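Local coordinates for putative uncharacterized protein (Legionella drancourtii, PDB 4JVS) that probably acts as a GTPase-activating protein and Dot/Icm-secreted effector, its GAP domain here crystallised with another protein chain, GDP and aluminum fluoride, at residues S126-P130 / K131-M135; Q168-I171 / L172-L176; S119-L122 / R123-I127; P193-Q196 / K197-D201; T207-D210 / A211-H215. All coordinates share one frame; numbering follows the deposited sequence.

Contact 1 (S126-P130 / K131-M135)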
loop_
_atom_site.group_PDB
_atom_site.type_symbol
_atom_site.label_atom_id
_atom_site.label_comp_id
_atom_site.label_asym_id
_atom_site.label_seq_id
_atom_site.Cartn_x
_atom_site.Cartn_y
_atom_site.Cartn_z
ATOM N N SER A 126 -2.704 7.024 0.992
ATOM C CA SER A 126 -2.888 6.980 2.435
ATOM C C SER A 126 -4.320 6.738 2.931
ATOM O O SER A 126 -4.540 6.594 4.130
ATOM C CB SER A 126 -2.297 8.241 3.060
ATOM O OG SER A 126 -0.880 8.243 2.919
ATOM N N ILE A 127 -5.287 6.669 2.021
ATOM C CA ILE A 127 -6.661 6.382 2.413
ATOM C C ILE A 127 -6.882 4.894 2.708
ATOM O O ILE A 127 -6.488 4.020 1.935
ATOM C CB ILE A 127 -7.687 6.940 1.391
ATOM C CG1 ILE A 127 -7.963 8.414 1.705
ATOM C CG2 ILE A 127 -8.996 6.160 1.437
ATOM C CD1 ILE A 127 -8.974 9.064 0.802
ATOM N N VAL A 128 -7.495 4.622 3.854
ATOM C CA VAL A 128 -7.747 3.261 4.289
ATOM C C VAL A 128 -9.119 2.819 3.818
ATOM O O VAL A 128 -10.129 3.422 4.181
ATOM C CB VAL A 128 -7.694 3.142 5.826
ATOM C CG1 VAL A 128 -7.673 1.694 6.238
ATOM C CG2 VAL A 128 -6.480 3.860 6.370
ATOM N N ASP A 129 -9.149 1.765 3.010
ATOM C CA ASP A 129 -10.393 1.216 2.494
ATOM C C ASP A 129 -11.224 0.664 3.636
ATOM O O ASP A 129 -10.811 -0.283 4.306
ATOM C CB ASP A 129 -10.097 0.095 1.497
ATOM C CG ASP A 129 -11.349 -0.427 0.823
ATOM O OD1 ASP A 129 -11.462 -1.662 0.633
ATOM O OD2 ASP A 129 -12.216 0.412 0.483
ATOM N N PRO A 130 -12.401 1.260 3.869
ATOM C CA PRO A 130 -13.294 0.785 4.937
ATOM C C PRO A 130 -13.676 -0.701 4.787
ATOM O O PRO A 130 -13.771 -1.403 5.791
ATOM C CB PRO A 130 -14.528 1.689 4.786
ATOM C CG PRO A 130 -14.002 2.951 4.154
ATOM C CD PRO A 130 -12.895 2.499 3.232
ATOM N N LYS A 131 -13.800 -1.206 3.583
ATOM C CA LYS A 131 -14.133 -2.594 3.432
ATOM C C LYS A 131 -13.025 -3.560 3.687
ATOM O O LYS A 131 -13.179 -4.511 4.406
ATOM C CB LYS A 131 -14.635 -2.850 2.044
ATOM C CG LYS A 131 -15.927 -2.195 1.727
ATOM C CD LYS A 131 -16.479 -2.762 0.450
ATOM C CE LYS A 131 -15.997 -1.991 -0.753
ATOM N NZ LYS A 131 -16.905 -0.869 -1.075
ATOM N N THR A 132 -11.902 -3.342 3.054
ATOM C CA THR A 132 -10.795 -4.303 3.155
ATOM C C THR A 132 -9.718 -3.962 4.188
ATOM O O THR A 132 -8.892 -4.812 4.524
ATOM C CB THR A 132 -10.101 -4.501 1.796
ATOM O OG1 THR A 132 -9.411 -3.298 1.431
ATOM C CG2 THR A 132 -11.125 -4.836 0.729
ATOM N N LEU A 133 -9.715 -2.717 4.661
ATOM C CA LEU A 133 -8.689 -2.220 5.592
ATOM C C LEU A 133 -7.287 -2.218 4.987
ATOM O O LEU A 133 -6.289 -2.240 5.701
ATOM C CB LEU A 133 -8.697 -2.990 6.910
ATOM C CG LEU A 133 -9.885 -2.723 7.826
ATOM C CD1 LEU A 133 -9.571 -3.289 9.194
ATOM C CD2 LEU A 133 -10.172 -1.238 7.899
ATOM N N GLY A 134 -7.228 -2.185 3.662
ATOM C CA GLY A 134 -5.980 -1.952 2.971
ATOM C C GLY A 134 -6.080 -0.626 2.248
ATOM O O GLY A 134 -7.008 0.156 2.487
ATOM N N MET A 135 -5.116 -0.368 1.370
ATOM C CA MET A 135 -5.178 0.775 0.469
ATOM C C MET A 135 -5.565 0.299 -0.917
ATOM O O MET A 135 -5.030 -0.705 -1.408
ATOM C CB MET A 135 -3.818 1.458 0.365
ATOM C CG MET A 135 -3.379 2.186 1.603
ATOM S SD MET A 135 -1.718 2.824 1.384
ATOM C CE MET A 135 -0.777 1.321 1.134
#

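Contact 2 (Q168-I171 / L172-L176)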
loop_
_atom_site.group_PDB
_atom_site.type_symbol
_atom_site.label_atom_id
_atom_site.label_comp_id
_atom_site.label_asym_id
_atom_site.label_seq_id
_atom_site.Cartn_x
_atom_site.Cartn_y
_atom_site.Cartn_z
ATOM N N GLN A 168 -2.752 5.483 9.935
ATOM C CA GLN A 168 -2.938 4.129 9.430
ATOM C C GLN A 168 -2.478 3.113 10.464
ATOM O O GLN A 168 -3.126 2.093 10.695
ATOM C CB GLN A 168 -2.146 3.935 8.142
ATOM C CG GLN A 168 -2.633 4.788 6.975
ATOM C CD GLN A 168 -1.994 4.396 5.651
ATOM O OE1 GLN A 168 -0.765 4.390 5.508
ATOM N NE2 GLN A 168 -2.828 4.062 4.679
ATOM N N ASN A 169 -1.358 3.409 11.101
ATOM C CA ASN A 169 -0.756 2.493 12.044
ATOM C C ASN A 169 -1.610 2.320 13.303
ATOM O O ASN A 169 -1.637 1.237 13.891
ATOM C CB ASN A 169 0.656 2.969 12.376
ATOM C CG ASN A 169 1.484 1.918 13.079
ATOM O OD1 ASN A 169 1.165 0.729 13.052
ATOM N ND2 ASN A 169 2.564 2.356 13.718
ATOM N N ILE A 170 -2.301 3.382 13.714
ATOM C CA ILE A 170 -3.211 3.307 14.852
ATOM C C ILE A 170 -4.280 2.246 14.571
ATOM O O ILE A 170 -4.558 1.375 15.393
ATOM C CB ILE A 170 -3.907 4.661 15.113
ATOM C CG1 ILE A 170 -2.888 5.732 15.506
ATOM C CG2 ILE A 170 -4.983 4.524 16.184
ATOM C CD1 ILE A 170 -3.507 7.098 15.737
ATOM N N ILE A 171 -4.862 2.326 13.385
ATOM C CA ILE A 171 -5.867 1.377 12.947
ATOM C C ILE A 171 -5.272 -0.016 12.825
ATOM O O ILE A 171 -5.916 -0.992 13.188
ATOM C CB ILE A 171 -6.466 1.817 11.597
ATOM C CG1 ILE A 171 -7.134 3.191 11.758
ATOM C CG2 ILE A 171 -7.412 0.756 11.063
ATOM C CD1 ILE A 171 -7.925 3.660 10.574
ATOM N N LEU A 172 -4.033 -0.095 12.337
ATOM C CA LEU A 172 -3.303 -1.360 12.203
ATOM C C LEU A 172 -3.128 -2.043 13.555
ATOM O O LEU A 172 -3.474 -3.219 13.729
ATOM C CB LEU A 172 -1.918 -1.109 11.602
ATOM C CG LEU A 172 -1.196 -2.190 10.782
ATOM C CD1 LEU A 172 0.297 -1.936 10.743
ATOM C CD2 LEU A 172 -1.462 -3.598 11.255
ATOM N N GLN A 173 -2.563 -1.309 14.509
ATOM C CA GLN A 173 -2.286 -1.884 15.816
ATOM C C GLN A 173 -3.573 -2.332 16.505
ATOM O O GLN A 173 -3.587 -3.374 17.162
ATOM C CB GLN A 173 -1.486 -0.914 16.686
ATOM C CG GLN A 173 -0.152 -0.507 16.076
ATOM C CD GLN A 173 0.765 -1.687 15.793
ATOM O OE1 GLN A 173 0.689 -2.723 16.456
ATOM N NE2 GLN A 173 1.639 -1.532 14.802
ATOM N N LEU A 174 -4.651 -1.566 16.336
ATOM C CA LEU A 174 -5.947 -1.944 16.903
ATOM C C LEU A 174 -6.507 -3.227 16.278
ATOM O O LEU A 174 -7.016 -4.092 16.987
ATOM C CB LEU A 174 -6.965 -0.804 16.776
ATOM C CG LEU A 174 -6.665 0.484 17.549
ATOM C CD1 LEU A 174 -7.814 1.481 17.407
ATOM C CD2 LEU A 174 -6.354 0.204 19.015
ATOM N N ARG A 175 -6.409 -3.340 14.954
ATOM C CA ARG A 175 -6.862 -4.531 14.233
ATOM C C ARG A 175 -6.031 -5.740 14.651
ATOM O O ARG A 175 -6.551 -6.854 14.751
ATOM C CB ARG A 175 -6.771 -4.313 12.715
ATOM C CG ARG A 175 -7.879 -4.979 11.896
ATOM C CD ARG A 175 -7.336 -5.900 10.779
ATOM N NE ARG A 175 -6.371 -5.232 9.902
ATOM C CZ ARG A 175 -5.161 -5.711 9.599
ATOM N NH1 ARG A 175 -4.751 -6.879 10.098
ATOM N NH2 ARG A 175 -4.354 -5.021 8.794
ATOM N N LEU A 176 -4.738 -5.512 14.892
ATOM C CA LEU A 176 -3.844 -6.562 15.386
ATOM C C LEU A 176 -4.246 -7.050 16.783
ATOM O O LEU A 176 -4.390 -8.246 17.015
ATOM C CB LEU A 176 -2.381 -6.090 15.383
ATOM C CG LEU A 176 -1.661 -6.091 14.029
ATOM C CD1 LEU A 176 -0.267 -5.525 14.134
ATOM C CD2 LEU A 176 -1.603 -7.488 13.459
#

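Contact 3 (S119-L122 / R123-I127)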
loop_
_atom_site.group_PDB
_atom_site.type_symbol
_atom_site.label_atom_id
_atom_site.label_comp_id
_atom_site.label_asym_id
_atom_site.label_seq_id
_atom_site.Cartn_x
_atom_site.Cartn_y
_atom_site.Cartn_z
ATOM N N SER A 119 -2.392 16.734 -3.653
ATOM C CA SER A 119 -3.352 16.328 -2.630
ATOM C C SER A 119 -4.176 15.088 -3.008
ATOM O O SER A 119 -4.666 14.364 -2.139
ATOM C CB SER A 119 -4.292 17.486 -2.283
ATOM O OG SER A 119 -3.676 18.390 -1.385
ATOM N N VAL A 120 -4.345 14.850 -4.299
ATOM C CA VAL A 120 -5.033 13.644 -4.739
ATOM C C VAL A 120 -4.118 12.415 -4.562
ATOM O O VAL A 120 -4.531 11.373 -4.042
ATOM C CB VAL A 120 -5.484 13.768 -6.193
ATOM C CG1 VAL A 120 -6.404 12.638 -6.541
ATOM C CG2 VAL A 120 -6.180 15.098 -6.398
ATOM N N ILE A 121 -2.873 12.558 -4.996
ATOM C CA ILE A 121 -1.857 11.556 -4.764
ATOM C C ILE A 121 -1.785 11.246 -3.265
ATOM O O ILE A 121 -1.895 10.077 -2.861
ATOM C CB ILE A 121 -0.494 12.036 -5.304
ATOM C CG1 ILE A 121 -0.591 12.272 -6.819
ATOM C CG2 ILE A 121 0.601 11.024 -4.994
ATOM C CD1 ILE A 121 0.534 13.104 -7.416
ATOM N N LEU A 122 -1.635 12.292 -2.448
ATOM C CA LEU A 122 -1.601 12.135 -0.993
ATOM C C LEU A 122 -2.792 11.342 -0.455
ATOM O O LEU A 122 -2.617 10.395 0.319
ATOM C CB LEU A 122 -1.558 13.490 -0.310
ATOM C CG LEU A 122 -1.475 13.415 1.212
ATOM C CD1 LEU A 122 -0.157 12.754 1.607
ATOM C CD2 LEU A 122 -1.638 14.802 1.854
ATOM N N ARG A 123 -3.980 11.673 -0.886
ATOM C CA ARG A 123 -5.141 10.907 -0.531
ATOM C C ARG A 123 -5.102 9.498 -1.015
ATOM O O ARG A 123 -5.585 8.623 -0.374
ATOM C CB ARG A 123 -6.354 11.550 -1.138
ATOM C CG ARG A 123 -6.927 12.661 -0.389
ATOM C CD ARG A 123 -7.977 13.235 -1.240
ATOM N NE ARG A 123 -8.620 14.413 -0.700
ATOM C CZ ARG A 123 -8.526 15.623 -1.230
ATOM N NH1 ARG A 123 -9.169 16.629 -0.704
ATOM N NH2 ARG A 123 -7.798 15.837 -2.289
ATOM N N HIS A 124 -4.564 9.283 -2.186
ATOM C CA HIS A 124 -4.537 7.948 -2.765
ATOM C C HIS A 124 -3.630 6.995 -2.013
ATOM O O HIS A 124 -3.983 5.833 -1.789
ATOM C CB HIS A 124 -4.108 8.009 -4.228
ATOM C CG HIS A 124 -5.246 8.193 -5.178
ATOM N ND1 HIS A 124 -6.540 7.841 -4.864
ATOM C CD2 HIS A 124 -5.289 8.706 -6.432
ATOM C CE1 HIS A 124 -7.333 8.131 -5.881
ATOM N NE2 HIS A 124 -6.598 8.654 -6.846
ATOM N N LEU A 125 -2.463 7.501 -1.631
ATOM C CA LEU A 125 -1.411 6.691 -1.036
ATOM C C LEU A 125 -1.623 6.473 0.447
ATOM O O LEU A 125 -0.806 5.818 1.096
ATOM C CB LEU A 125 -0.049 7.354 -1.240
ATOM C CG LEU A 125 0.403 7.400 -2.693
ATOM C CD1 LEU A 125 1.731 8.140 -2.852
ATOM C CD2 LEU A 125 0.482 5.991 -3.215
ATOM N N SER A 126 -2.704 7.024 0.992
ATOM C CA SER A 126 -2.888 6.980 2.435
ATOM C C SER A 126 -4.320 6.738 2.931
ATOM O O SER A 126 -4.540 6.594 4.130
ATOM C CB SER A 126 -2.297 8.241 3.060
ATOM O OG SER A 126 -0.880 8.243 2.919
ATOM N N ILE A 127 -5.287 6.669 2.021
ATOM C CA ILE A 127 -6.661 6.382 2.413
ATOM C C ILE A 127 -6.882 4.894 2.708
ATOM O O ILE A 127 -6.488 4.020 1.935
ATOM C CB ILE A 127 -7.687 6.940 1.391
ATOM C CG1 ILE A 127 -7.963 8.414 1.705
ATOM C CG2 ILE A 127 -8.996 6.160 1.437
ATOM C CD1 ILE A 127 -8.974 9.064 0.802
#

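Contact 4 (P193-Q196 / K197-D201)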
loop_
_atom_site.group_PDB
_atom_site.type_symbol
_atom_site.label_atom_id
_atom_site.label_comp_id
_atom_site.label_asym_id
_atom_site.label_seq_id
_atom_site.Cartn_x
_atom_site.Cartn_y
_atom_site.Cartn_z
ATOM N N PRO A 193 2.570 -1.281 23.874
ATOM C CA PRO A 193 3.281 -0.033 23.978
ATOM C C PRO A 193 3.370 0.518 22.607
ATOM O O PRO A 193 3.674 1.659 22.421
ATOM C CB PRO A 193 4.651 -0.470 24.439
ATOM C CG PRO A 193 4.499 -1.864 24.919
ATOM C CD PRO A 193 3.064 -2.221 24.867
ATOM N N VAL A 194 3.235 -0.370 21.647
ATOM C CA VAL A 194 3.195 -0.033 20.249
ATOM C C VAL A 194 1.960 0.768 19.874
ATOM O O VAL A 194 2.034 1.675 19.093
ATOM C CB VAL A 194 3.315 -1.296 19.410
ATOM C CG1 VAL A 194 3.861 -0.980 18.059
ATOM C CG2 VAL A 194 4.264 -2.228 20.085
ATOM N N LEU A 195 0.824 0.405 20.431
ATOM C CA LEU A 195 -0.359 1.179 20.277
ATOM C C LEU A 195 -0.157 2.522 20.908
ATOM O O LEU A 195 -0.448 3.527 20.340
ATOM C CB LEU A 195 -1.481 0.481 21.005
ATOM C CG LEU A 195 -2.897 0.545 20.496
ATOM C CD1 LEU A 195 -3.801 0.431 21.673
ATOM C CD2 LEU A 195 -3.178 1.823 19.767
ATOM N N GLN A 196 0.407 2.531 22.087
ATOM C CA GLN A 196 0.526 3.728 22.861
ATOM C C GLN A 196 1.353 4.705 22.130
ATOM O O GLN A 196 1.090 5.873 22.157
ATOM C CB GLN A 196 1.218 3.410 24.159
ATOM C CG GLN A 196 0.421 2.533 25.073
ATOM C CD GLN A 196 1.166 2.182 26.315
ATOM O OE1 GLN A 196 2.384 2.183 26.345
ATOM N NE2 GLN A 196 0.437 1.882 27.358
ATOM N N LYS A 197 2.391 4.201 21.509
ATOM C CA LYS A 197 3.267 4.974 20.667
ATOM C C LYS A 197 2.638 5.464 19.389
ATOM O O LYS A 197 2.915 6.541 18.936
ATOM C CB LYS A 197 4.523 4.202 20.382
ATOM C CG LYS A 197 5.661 5.092 20.009
ATOM C CD LYS A 197 6.747 4.343 19.303
ATOM C CE LYS A 197 7.873 5.278 18.944
ATOM N NZ LYS A 197 7.527 6.135 17.796
ATOM N N ALA A 198 1.815 4.644 18.784
ATOM C CA ALA A 198 1.161 5.019 17.566
ATOM C C ALA A 198 0.272 6.181 17.823
ATOM O O ALA A 198 0.136 7.046 17.022
ATOM C CB ALA A 198 0.363 3.863 17.022
ATOM N N LEU A 199 -0.375 6.177 18.952
ATOM C CA LEU A 199 -1.246 7.283 19.303
ATOM C C LEU A 199 -0.439 8.564 19.513
ATOM O O LEU A 199 -0.800 9.622 18.981
ATOM C CB LEU A 199 -2.065 6.949 20.551
ATOM C CG LEU A 199 -2.998 5.753 20.403
ATOM C CD1 LEU A 199 -3.720 5.466 21.695
ATOM C CD2 LEU A 199 -3.982 6.021 19.297
ATOM N N ASP A 200 0.652 8.466 20.274
ATOM C CA ASP A 200 1.494 9.631 20.568
ATOM C C ASP A 200 2.231 10.139 19.319
ATOM O O ASP A 200 2.389 11.345 19.136
ATOM C CB ASP A 200 2.480 9.338 21.710
ATOM C CG ASP A 200 1.779 9.012 23.036
ATOM O OD1 ASP A 200 0.690 9.582 23.295
ATOM O OD2 ASP A 200 2.316 8.184 23.816
ATOM N N ASP A 201 2.671 9.225 18.457
ATOM C CA ASP A 201 3.282 9.613 17.190
ATOM C C ASP A 201 2.297 10.370 16.300
ATOM O O ASP A 201 2.692 11.274 15.559
ATOM C CB ASP A 201 3.830 8.391 16.448
ATOM C CG ASP A 201 5.121 7.867 17.057
ATOM O OD1 ASP A 201 5.351 8.099 18.268
ATOM O OD2 ASP A 201 5.910 7.224 16.324
#

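Contact 5 (T207-D210 / A211-H215)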
loop_
_atom_site.group_PDB
_atom_site.type_symbol
_atom_site.label_atom_id
_atom_site.label_comp_id
_atom_site.label_asym_id
_atom_site.label_seq_id
_atom_site.Cartn_x
_atom_site.Cartn_y
_atom_site.Cartn_z
ATOM N N THR A 207 0.845 17.938 15.287
ATOM C CA THR A 207 1.385 19.211 15.751
ATOM C C THR A 207 2.143 19.905 14.631
ATOM O O THR A 207 1.882 21.065 14.329
ATOM C CB THR A 207 2.352 19.019 16.931
ATOM O OG1 THR A 207 1.732 18.211 17.946
ATOM C CG2 THR A 207 2.752 20.366 17.508
ATOM N N GLU A 208 3.027 19.192 13.976
ATOM C CA GLU A 208 3.799 19.724 12.884
ATOM C C GLU A 208 2.998 20.036 11.666
ATOM O O GLU A 208 3.322 20.923 10.932
ATOM C CB GLU A 208 4.769 18.684 12.473
ATOM C CG GLU A 208 5.707 18.333 13.485
ATOM C CD GLU A 208 6.920 17.799 12.868
ATOM O OE1 GLU A 208 7.300 18.315 11.820
ATOM O OE2 GLU A 208 7.502 16.855 13.395
ATOM N N VAL A 209 2.000 19.227 11.403
ATOM C CA VAL A 209 1.097 19.461 10.279
ATOM C C VAL A 209 0.223 20.698 10.502
ATOM O O VAL A 209 0.101 21.559 9.616
ATOM C CB VAL A 209 0.211 18.236 10.031
ATOM C CG1 VAL A 209 -0.990 18.600 9.167
ATOM C CG2 VAL A 209 1.024 17.131 9.387
ATOM N N ASP A 210 -0.370 20.792 11.693
ATOM C CA ASP A 210 -1.194 21.943 12.062
ATOM C C ASP A 210 -0.382 23.245 12.070
ATOM O O ASP A 210 -0.932 24.329 11.878
ATOM C CB ASP A 210 -1.832 21.718 13.433
ATOM C CG ASP A 210 -3.016 20.750 13.390
ATOM O OD1 ASP A 210 -3.353 20.218 12.302
ATOM O OD2 ASP A 210 -3.609 20.522 14.468
ATOM N N ALA A 211 0.928 23.121 12.286
ATOM C CA ALA A 211 1.835 24.260 12.364
ATOM C C ALA A 211 2.239 24.740 10.982
ATOM O O ALA A 211 2.477 25.927 10.774
ATOM C CB ALA A 211 3.067 23.897 13.162
ATOM N N LEU A 212 2.282 23.823 10.049
ATOM C CA LEU A 212 2.580 24.141 8.691
ATOM C C LEU A 212 1.440 24.863 8.070
ATOM O O LEU A 212 1.630 25.665 7.202
ATOM C CB LEU A 212 2.826 22.868 7.936
ATOM C CG LEU A 212 4.253 22.446 8.105
ATOM C CD1 LEU A 212 4.572 21.232 7.275
ATOM C CD2 LEU A 212 5.089 23.603 7.642
ATOM N N LEU A 213 0.270 24.389 8.409
ATOM C CA LEU A 213 -0.987 24.860 7.906
ATOM C C LEU A 213 -1.334 26.246 8.381
ATOM O O LEU A 213 -2.060 26.945 7.738
ATOM C CB LEU A 213 -2.081 23.867 8.264
ATOM C CG LEU A 213 -2.561 22.911 7.190
ATOM C CD1 LEU A 213 -1.581 22.694 6.070
ATOM C CD2 LEU A 213 -2.960 21.605 7.801
ATOM N N ALA A 214 -0.824 26.615 9.530
ATOM C CA ALA A 214 -1.184 27.857 10.131
ATOM C C ALA A 214 -0.642 29.037 9.396
ATOM O O ALA A 214 -1.276 30.057 9.355
ATOM C CB ALA A 214 -0.761 27.878 11.507
ATOM N N HIS A 215 0.529 28.908 8.804
ATOM C CA HIS A 215 1.077 30.012 8.050
ATOM C C HIS A 215 0.211 30.262 6.873
ATOM O O HIS A 215 -0.038 29.378 6.091
ATOM C CB HIS A 215 2.493 29.769 7.548
ATOM C CG HIS A 215 2.981 30.863 6.647
ATOM N ND1 HIS A 215 2.154 31.500 5.749
ATOM C CD2 HIS A 215 4.183 31.473 6.543
ATOM C CE1 HIS A 215 2.831 32.435 5.111
ATOM N NE2 HIS A 215 4.064 32.440 5.575
#

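Contact 1 (S126-P130 / K131-M135)
Ile127 O faces CG of Met135 at 3.6 Å, where the chain comes back past its own outgoing arm. At Val128 the contact turns apolar: CG1 lies 4.2 Å from CD2 of Leu133, a loose touch between branch ends. Asp129 then ties the turn together. Its N-H bonds to Gly134 O at 2.7 Å, and its own carbonyl oxygen accepts the N-H of Leu133. These two bonds give the connectivity of a 4:6 hairpin loop, with Pro130, Lys131 and Thr132 in right-handed helical conformation and Leu133 in the left-handed one (phi 63°). The Asp129 carboxylate folds over toward Thr132, its CG anti to the backbone N (chi1 -174°). OD1 takes the Thr132 hydroxyl on its anti lone pair (OG1 to OD1 2.7 Å), while Thr132 N approaches the same OD1 from above the carboxylate plane at 3.0 Å. Beyond the turn Met135 pairs in an antiparallel ladder with a strand of the partner protein, and its side chain comes within about 6 Å of the aluminum fluoride. Two donors from one threonine converging on a single oxygen fix the rotation of the Asp129 carboxylate and would stabilise its negative charge, so that this carboxylate holds the turn that leads to Met135.

Contact 2 (Q168-I171 / L172-L176)
Asn169 and Gln173 stand one turn apart on the α-helix 156-177, an i to i+4 pair joined through both backbone and side chains. The backbone part is regular helical bonding: the N-H groups of Leu172, Gln173, Leu174 and Arg175 point to the carbonyl oxygens of Gln168, Asn169, Ile170 and Ile171, and the Gln173 N to Asn169 O bond measures 2.8 Å.

The apolar pair is Ile170 and Leu174. Ile170 CG2 approaches Leu174 CD1 at 4.3 Å, and both residues face helices 34-45 and 193-214, where Ile170 meets Leu199 and Leu174 meets Leu195. Leu172 contributes CD1, which rests 3.6 Å from Asn169 OD1, so a methyl group flanks the amide oxygen; its side chain lies against backbone of the partner protein. Arg175 belongs to the same interface and looks outside this helix for its polar partner, NH1 forming a salt bridge with an acidic side chain of the partner protein.

The polar side-chain part is an amide-to-amide bridge. Asn169 has CG anti to the backbone N (chi1 -166°), which swings OD1 forward along the helix, while Gln173 is bent at chi2 (-58°) and folds back to meet it. The two amide planes stand 77° apart. Gln173 NE2 donates within its own amide plane to Asn169 OD1, at 2.9 Å.

Contact 3 (S119-L122 / R123-I127)
Arg123 lies back over the preceding turn, toward the C-terminal part of the short α-helix 118-124, and its aliphatic chain packs against the carbonyl of Ser119. With CG anti to the carbonyl carbon (chi1 -83°), that atom comes to 3.3 Å from Ser119 O. The chain then stays extended from CG to NE, which brings NH2 to 3.9 Å from Ser119 CB. The guanidinium presents its edge to the backbone N of Val120. Its polar end is held from helix 60-80, NE by Asn72 and NH1 by a salt bridge with Glu76, so the arginine pins two helices together.

His124 leans in the same direction as Val120, the two side chains lying side by side. The ring reaches Val120 CG1 with its NE2 and CD2 corner, and NE2 hydrogen-bonds Glu252, a residue of the C-terminal subdomain range; the imidazole thus joins this helix to that part of the domain. Ile121 and Leu125 also run alongside each other. The Ile121 CG2 branch, anti to the backbone N, is the one turned to the leucine, and the Ile121 side chain also touches Phe95, Tyr116, Tyr141 and Trp157.

Beneath these side chains the N-H groups of Arg123, His124 and Leu125 bond to the carbonyls four residues earlier. Ser119 OG is engaged by Ala75 O and Trp84. The Ile121 CG2 branch comes 3.8 Å from Leu125 CD1.

Contact 4 (P193-Q196 / K197-D201)
Leu195 and Leu199 meet because their first torsions differ: chi1 of -147° in Leu195 swings its branch forward along the helix, while Leu199 keeps CG anti to the carbonyl carbon (chi1 -62°) and lets it fall back over the preceding turn. The side chains then pass at a slant, with CD2 of Leu195 4.0 Å from CG of Leu199 and a little farther from its CD1. Leu199 CG also rests on the carbonyl oxygen of Leu195, 3.4 Å away. The same oxygen receives the N-H of Leu199, so one carbonyl is both bonded and covered by the residue a turn later.

The contact forms the first turns of α-helix 193-214, which begins here at Pro193. Its carbonyl accepts Lys197 N at 3.0 Å, and the series continues from Ala198 to Val194 and from Asp200 to Gln196. The leucine pair makes the buried stripe of this amphipathic start: Leu195 packs on Leu45, Leu174 and Ile177, and Leu199 on Ile38, Ala42 and Ile170, which seats the helix in the groove between helices 34-45 and 156-177. Ala198, also buried, places its CB 3.4 Å from Val194 O.

Charged groups line the solvent side. Lys197 starts with CG anti to the backbone N, runs out nearly straight and bends only at its last torsion, which turns NZ to Asp201 one turn on; the opposite charges are modelled implausibly close, so the detail of their pairing is doubtful. Lys197 CB meanwhile stays close to the carbonyl oxygen of Pro193, at 3.4 Å.

Contact 5 (T207-D210 / A211-H215)
Backbone bonds between Thr207-Asp210 and Ala211-His215 keep the helical i to i+4 pattern but vary in quality. The straightest is Leu213 N to Val209 O, 3.1 Å with an N-H...O angle of 153°. Leu212 N bonds to Glu208 O at 3.2 Å and adds a weak bond to Val209 O, which thereby accepts from two successive amides. The bonds of Ala211 N to Thr207 O and of Ala214 N to Asp210 O are both weak. By His215 the backbone has left the helical conformation (psi 126°).

Among the side chains, Val209 and Leu213 carry the apolar contact. They lie alongside each other and point the same way, with CG1 of Val209 3.8 Å from CD2 of Leu213. The CG1 branch of Val209 is the one anti to the backbone N, which leans it along the helix toward the leucine. Leu212 folds its CG down onto Glu208 O, 3.3 Å away, so that the isobutyl group shields a carbonyl one turn back.

These are the last turns of α-helix 193-214, a helix of the LepB GAP N-terminal subdomain. Val209 packs on Met160 and Leu163 of helix 156-177 and on Val74 of helix 60-80, while Leu213 reaches Met160 and His77, so the paired residues bridge two neighbouring helices.

The outer side is polar. Asp210 OD2 forms a salt bridge with Lys206, and Thr207 OG1 is hydrogen-bonded to the carbonyl of Met203. Ala211, exposed, sets its CB 3.3 Å from Thr207 O.

From the N terminus the chain first makes contact 3 at the end of helix 118-124, then runs straight into contact 1, which shares Ser126 and Ile127 with it and closes a tight loop leading to strand 135-136. Contact 2 follows on helix 156-177, and contacts 4 and 5 occupy the start and end of helix 193-214, their centres about 21 Å apart. All five are local, so none encloses or crosses another. From contact 2, Gln168 reaches Ser126, shared by contacts 1 and 3, and Met135 of contact 1. Contact 2 also packs against contact 4, tying helix 156-177 to helix 193-214, while contact 5 touches none of the others.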